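Orotidine 5'-phosphate decarboxylase (Lactobacillus acidophilus, PDB 3TFX) probably catalyses the decarboxylation of orotidine 5'-monophosphate to UMP, the last step of de novo UMP synthesis, as a homodimeric TIM-barrel enzyme. Local coordinates at residues A[178-183]-A[209-214]; A[86-91]-A[119-124]. One frame throughout, in Å; residues are numbered along the deposited sequence.

Contact 1 of 2, residues A[178-183]-A[209-214]; sequences DFLYVT and GSSAIV
S211 meets L180 and Y181 just before strand 212-215 begins, and its side chain takes part in the pairing. Its CB lies 3.5 Å from both Y181 N and Y181 O, and L180 CD2 packs on the same carbon. One bond further, with the hydroxyl turned beside its own backbone N (chi1 -48°), OG accepts a hydrogen bond from Y181 N at 2.8 Å. OG also sits 3.4 Å from L180 CA and obliquely against the Y181 ring. The backbone completes the pairing: S211 N donates to Y181 O, which takes a second, weak bond from A212 N. Strands 180-183 and 212-215 are the seventh and eighth of the TIM barrel, neighbours in parallel, and the chain reaches S211 from helix 202-207 through the Schellman turn at G209. Beyond it V182 pairs with A212 and T183 with I213. T183 N gives a nearly straight bond to A212 O (2.9 Å), while V214 N reaches T183 O from above the carbonyl plane. On the side of T183 and I213, T183 OG1 and S210 OG share a hydrogen bond of 2.8 Å, near helices 168-175 and 202-207. On the other side, V182 sets CG2 against A212 CB and CG1 obliquely across V214 CG1, 4.2 Å away.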
loop_
_atom_site.group_PDB
_atom_site.type_symbol
_atom_site.label_atom_id
_atom_site.label_comp_id
_atom_site.label_asym_id
_atom_site.label_seq_id
_atom_site.Cartn_x
_atom_site.Cartn_y
_atom_site.Cartn_z
ATOM N N ASP A 178 14.600 -20.041 -9.322
ATOM C CA ASP A 178 15.127 -19.188 -8.250
ATOM C C ASP A 178 14.167 -18.004 -7.997
ATOM O O ASP A 178 14.499 -16.840 -8.214
ATOM C CB ASP A 178 16.566 -18.739 -8.568
ATOM C CG ASP A 178 17.236 -18.011 -7.404
ATOM O OD1 ASP A 178 18.110 -17.169 -7.683
ATOM O OD2 ASP A 178 16.885 -18.246 -6.220
ATOM N N PHE A 179 12.965 -18.341 -7.534
ATOM C CA PHE A 179 11.826 -17.428 -7.502
ATOM C C PHE A 179 10.645 -18.142 -6.857
ATOM O O PHE A 179 10.509 -19.371 -6.968
ATOM C CB PHE A 179 11.443 -17.012 -8.921
ATOM C CG PHE A 179 10.894 -15.603 -9.035
ATOM C CD1 PHE A 179 11.608 -14.514 -8.542
ATOM C CD2 PHE A 179 9.676 -15.369 -9.680
ATOM C CE1 PHE A 179 11.115 -13.206 -8.671
ATOM C CE2 PHE A 179 9.171 -14.069 -9.819
ATOM C CZ PHE A 179 9.904 -12.981 -9.325
ATOM N N LEU A 180 9.799 -17.373 -6.182
ATOM C CA LEU A 180 8.619 -17.920 -5.516
ATOM C C LEU A 180 7.358 -17.574 -6.283
ATOM O O LEU A 180 7.069 -16.407 -6.521
ATOM C CB LEU A 180 8.529 -17.399 -4.078
ATOM C CG LEU A 180 9.675 -17.826 -3.148
ATOM C CD1 LEU A 180 9.638 -17.017 -1.874
ATOM C CD2 LEU A 180 9.683 -19.368 -2.840
ATOM N N TYR A 181 6.600 -18.591 -6.672
ATOM C CA TYR A 181 5.302 -18.355 -7.296
ATOM C C TYR A 181 4.234 -18.604 -6.239
ATOM O O TYR A 181 3.955 -19.754 -5.889
ATOM C CB TYR A 181 5.143 -19.226 -8.553
ATOM C CG TYR A 181 6.309 -19.047 -9.510
ATOM C CD1 TYR A 181 6.304 -18.018 -10.445
ATOM C CD2 TYR A 181 7.426 -19.876 -9.450
ATOM C CE1 TYR A 181 7.377 -17.825 -11.325
ATOM C CE2 TYR A 181 8.514 -19.696 -10.335
ATOM C CZ TYR A 181 8.477 -18.660 -11.256
ATOM O OH TYR A 181 9.532 -18.451 -12.112
ATOM N N VAL A 182 3.680 -17.512 -5.708
ATOM C CA VAL A 182 2.727 -17.558 -4.595
ATOM C C VAL A 182 1.302 -17.378 -5.119
ATOM O O VAL A 182 0.981 -16.344 -5.724
ATOM C CB VAL A 182 3.057 -16.510 -3.526
ATOM C CG1 VAL A 182 1.999 -16.507 -2.398
ATOM C CG2 VAL A 182 4.468 -16.754 -2.956
ATOM N N THR A 183 0.464 -18.393 -4.897
ATOM C CA THR A 183 -0.839 -18.499 -5.571
ATOM C C THR A 183 -2.029 -18.581 -4.593
ATOM O O THR A 183 -2.192 -19.599 -3.915
ATOM C CB THR A 183 -0.878 -19.739 -6.508
ATOM O OG1 THR A 183 -0.763 -20.929 -5.725
ATOM C CG2 THR A 183 0.275 -19.718 -7.501
ATOM N N GLY A 209 3.316 -26.238 -10.146
ATOM C CA GLY A 209 4.566 -25.608 -9.700
ATOM C C GLY A 209 4.449 -24.421 -8.750
ATOM O O GLY A 209 5.402 -23.671 -8.600
ATOM N N SER A 210 3.294 -24.243 -8.101
ATOM C CA SER A 210 3.164 -23.208 -7.063
ATOM C C SER A 210 4.195 -23.411 -5.927
ATOM O O SER A 210 4.402 -24.537 -5.463
ATOM C CB SER A 210 1.737 -23.178 -6.510
ATOM O OG SER A 210 1.655 -22.299 -5.406
ATOM N N SER A 211 4.877 -22.336 -5.519
ATOM C CA SER A 211 5.840 -22.412 -4.413
ATOM C C SER A 211 5.134 -22.357 -3.067
ATOM O O SER A 211 5.665 -22.829 -2.066
ATOM C CB SER A 211 6.842 -21.254 -4.479
ATOM O OG SER A 211 7.364 -21.106 -5.785
ATOM N N ALA A 212 3.955 -21.737 -3.047
ATOM C CA ALA A 212 3.185 -21.514 -1.827
ATOM C C ALA A 212 1.748 -21.237 -2.211
ATOM O O ALA A 212 1.499 -20.506 -3.163
ATOM C CB ALA A 212 3.742 -20.315 -1.045
ATOM N N ILE A 213 0.796 -21.780 -1.458
ATOM C CA ILE A 213 -0.615 -21.452 -1.703
ATOM C C ILE A 213 -1.175 -20.667 -0.550
ATOM O O ILE A 213 -0.780 -20.884 0.596
ATOM C CB ILE A 213 -1.502 -22.719 -1.948
ATOM C CG1 ILE A 213 -1.463 -23.666 -0.731
ATOM C CG2 ILE A 213 -1.072 -23.398 -3.241
ATOM C CD1 ILE A 213 -2.298 -24.941 -0.852
ATOM N N VAL A 214 -2.091 -19.752 -0.848
ATOM C CA VAL A 214 -2.886 -19.152 0.214
ATOM C C VAL A 214 -4.359 -19.608 0.212
ATOM O O VAL A 214 -5.032 -19.631 -0.828
ATOM C CB VAL A 214 -2.609 -17.601 0.444
ATOM C CG1 VAL A 214 -1.751 -16.973 -0.666
ATOM C CG2 VAL A 214 -3.877 -16.803 0.758
#

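Contact 2 of 2, residues A[86-91]-A[119-124]; sequences FTTVHA and LAVTEL
The axes of 86-90 and 119-121, parts of neighbouring parallel strands, approach to 4.6 Å with their directions 39° apart, and four hydrogen bonds tie T87 O to L119 N, L119 O to V89 N, V89 O to V121 N and V121 O to A91 N. The V121 N to V89 O bond, at 2.7 Å, is almost straight (173°). At the start of the pair, L119 CD1 meets F86 obliquely, 3.7 Å from F86 CD2 and equally near its CB. On the side of T88, L119 and V121, the methyl T88 CG2 lies 4.0 Å from V121 CG2; the T88 hydroxyl turns instead to D62 and the backbone of K64, a predicted substrate-binding residue and the predicted proton donor. Further along, H90 and V121 point the same way. V121 CB lies over one face of the imidazole, offset toward its rim, and CG1, anti to the V121 backbone N (chi1 163°), comes 3.7 Å from H90 CE1. L124 CD1 arrives in the plane of the ring, at its edge. A water in that plane, 2.7 Å from H90 ND1, donates to T122 O, while H90 NE2 bonds to the backbone oxygen of H66 of the second subunit; partners at both nitrogens should hold the ring's rotation. The pair belongs to a beta-alpha-beta unit whose connecting helix 95-108 covers V89, with helix 142-155 against A91 and A120, and strands 58-65 and 160-162 continuing the barrel on either side.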
loop_
_atom_site.group_PDB
_atom_site.type_symbol
_atom_site.label_atom_id
_atom_site.label_comp_id
_atom_site.label_asym_id
_atom_site.label_seq_id
_atom_site.Cartn_x
_atom_site.Cartn_y
_atom_site.Cartn_z
ATOM N N PHE A 86 6.849 -13.018 4.528
ATOM C CA PHE A 86 6.574 -12.549 3.164
ATOM C C PHE A 86 5.926 -11.185 3.269
ATOM O O PHE A 86 5.139 -10.941 4.187
ATOM C CB PHE A 86 5.546 -13.435 2.416
ATOM C CG PHE A 86 6.020 -14.834 2.053
ATOM C CD1 PHE A 86 7.333 -15.254 2.252
ATOM C CD2 PHE A 86 5.130 -15.716 1.449
ATOM C CE1 PHE A 86 7.730 -16.562 1.896
ATOM C CE2 PHE A 86 5.514 -16.996 1.091
ATOM C CZ PHE A 86 6.815 -17.424 1.320
ATOM N N THR A 87 6.214 -10.321 2.300
ATOM C CA THR A 87 5.531 -9.046 2.167
ATOM C C THR A 87 5.438 -8.645 0.683
ATOM O O THR A 87 6.238 -9.105 -0.131
ATOM C CB THR A 87 6.231 -7.969 3.035
ATOM O OG1 THR A 87 5.259 -7.038 3.509
ATOM C CG2 THR A 87 7.296 -7.243 2.285
ATOM N N THR A 88 4.472 -7.796 0.342
ATOM C CA THR A 88 4.221 -7.388 -1.048
ATOM C C THR A 88 4.528 -5.922 -1.398
ATOM O O THR A 88 4.438 -5.025 -0.551
ATOM C CB THR A 88 2.741 -7.649 -1.442
ATOM O OG1 THR A 88 1.893 -7.254 -0.358
ATOM C CG2 THR A 88 2.517 -9.101 -1.761
ATOM N N VAL A 89 4.888 -5.711 -2.666
ATOM C CA VAL A 89 4.970 -4.387 -3.312
ATOM C C VAL A 89 4.325 -4.450 -4.696
ATOM O O VAL A 89 4.217 -5.531 -5.294
ATOM C CB VAL A 89 6.445 -3.861 -3.483
ATOM C CG1 VAL A 89 7.107 -3.586 -2.137
ATOM C CG2 VAL A 89 7.297 -4.826 -4.316
ATOM N N HIS A 90 3.915 -3.292 -5.209
ATOM C CA HIS A 90 3.454 -3.168 -6.592
ATOM C C HIS A 90 4.602 -3.058 -7.592
ATOM O O HIS A 90 5.437 -2.144 -7.486
ATOM C CB HIS A 90 2.508 -1.967 -6.730
ATOM C CG HIS A 90 1.084 -2.298 -6.411
ATOM N ND1 HIS A 90 0.237 -2.883 -7.327
ATOM C CD2 HIS A 90 0.372 -2.168 -5.268
ATOM C CE1 HIS A 90 -0.943 -3.084 -6.765
ATOM N NE2 HIS A 90 -0.885 -2.657 -5.517
ATOM N N ALA A 91 4.658 -3.996 -8.546
ATOM C CA ALA A 91 5.602 -3.915 -9.665
ATOM C C ALA A 91 5.338 -2.664 -10.510
ATOM O O ALA A 91 6.261 -2.094 -11.078
ATOM C CB ALA A 91 5.522 -5.162 -10.555
ATOM N N LEU A 119 7.648 -10.046 -2.412
ATOM C CA LEU A 119 6.823 -10.553 -3.491
ATOM C C LEU A 119 6.207 -9.397 -4.257
ATOM O O LEU A 119 5.680 -8.461 -3.655
ATOM C CB LEU A 119 5.721 -11.466 -2.927
ATOM C CG LEU A 119 6.174 -12.624 -2.038
ATOM C CD1 LEU A 119 4.983 -13.208 -1.275
ATOM C CD2 LEU A 119 6.845 -13.699 -2.885
ATOM N N ALA A 120 6.252 -9.473 -5.578
ATOM C CA ALA A 120 5.681 -8.424 -6.419
ATOM C C ALA A 120 4.265 -8.758 -6.811
ATOM O O ALA A 120 3.956 -9.886 -7.222
ATOM C CB ALA A 120 6.521 -8.191 -7.668
ATOM N N VAL A 121 3.397 -7.776 -6.637
ATOM C CA VAL A 121 2.085 -7.819 -7.221
ATOM C C VAL A 121 2.225 -7.287 -8.621
ATOM O O VAL A 121 3.001 -6.358 -8.894
ATOM C CB VAL A 121 1.064 -6.992 -6.413
ATOM C CG1 VAL A 121 -0.208 -6.697 -7.238
ATOM C CG2 VAL A 121 0.732 -7.731 -5.111
ATOM N N THR A 122 1.456 -7.886 -9.506
ATOM C CA THR A 122 1.585 -7.656 -10.909
ATOM C C THR A 122 0.350 -6.812 -11.307
ATOM O O THR A 122 0.349 -5.568 -11.122
ATOM C CB THR A 122 1.798 -9.062 -11.560
ATOM O OG1 THR A 122 3.084 -9.146 -12.189
ATOM C CG2 THR A 122 0.679 -9.547 -12.425
ATOM N N GLU A 123 -0.692 -7.461 -11.818
ATOM C CA GLU A 123 -1.977 -6.810 -11.997
ATOM C C GLU A 123 -2.931 -7.452 -11.019
ATOM O O GLU A 123 -3.014 -8.672 -10.952
ATOM C CB GLU A 123 -2.489 -6.959 -13.436
ATOM C CG GLU A 123 -1.677 -6.188 -14.492
ATOM C CD GLU A 123 -1.808 -4.671 -14.368
ATOM O OE1 GLU A 123 -2.749 -4.173 -13.704
ATOM O OE2 GLU A 123 -0.968 -3.964 -14.947
ATOM N N LEU A 124 -3.629 -6.639 -10.242
ATOM C CA LEU A 124 -4.595 -7.161 -9.281
ATOM C C LEU A 124 -5.722 -7.901 -10.007
ATOM O O LEU A 124 -6.058 -7.558 -11.147
ATOM C CB LEU A 124 -5.169 -6.023 -8.430
ATOM C CG LEU A 124 -4.220 -5.293 -7.462
ATOM C CD1 LEU A 124 -4.814 -3.945 -7.067
ATOM C CD2 LEU A 124 -3.937 -6.133 -6.223
HETATM O O HOH W 1 1.567 -3.701 -9.523
#

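How the contacts relate
Both contacts are buried and join adjacent strands of one closed parallel barrel: contact 2 the fourth and fifth, contact 1 the seventh and eighth. Strand 160-162 lies between the two pairs in the sheet, yet they meet directly, V182 CG2 packing 3.9 Å from L119 CD2 and near F86 CE2, with L180 also reaching this cluster. Their chemistry differs. In contact 2 no direct side-chain hydrogen bond crosses the pair: T88 bonds D62 and K64, and H90 bonds H66 of the second subunit while its other nitrogen meets a water bridging back to T122 O. Contact 1 uses serine and threonine hydroxyls within the pairing itself, and no other chain of the assembly touches its segments.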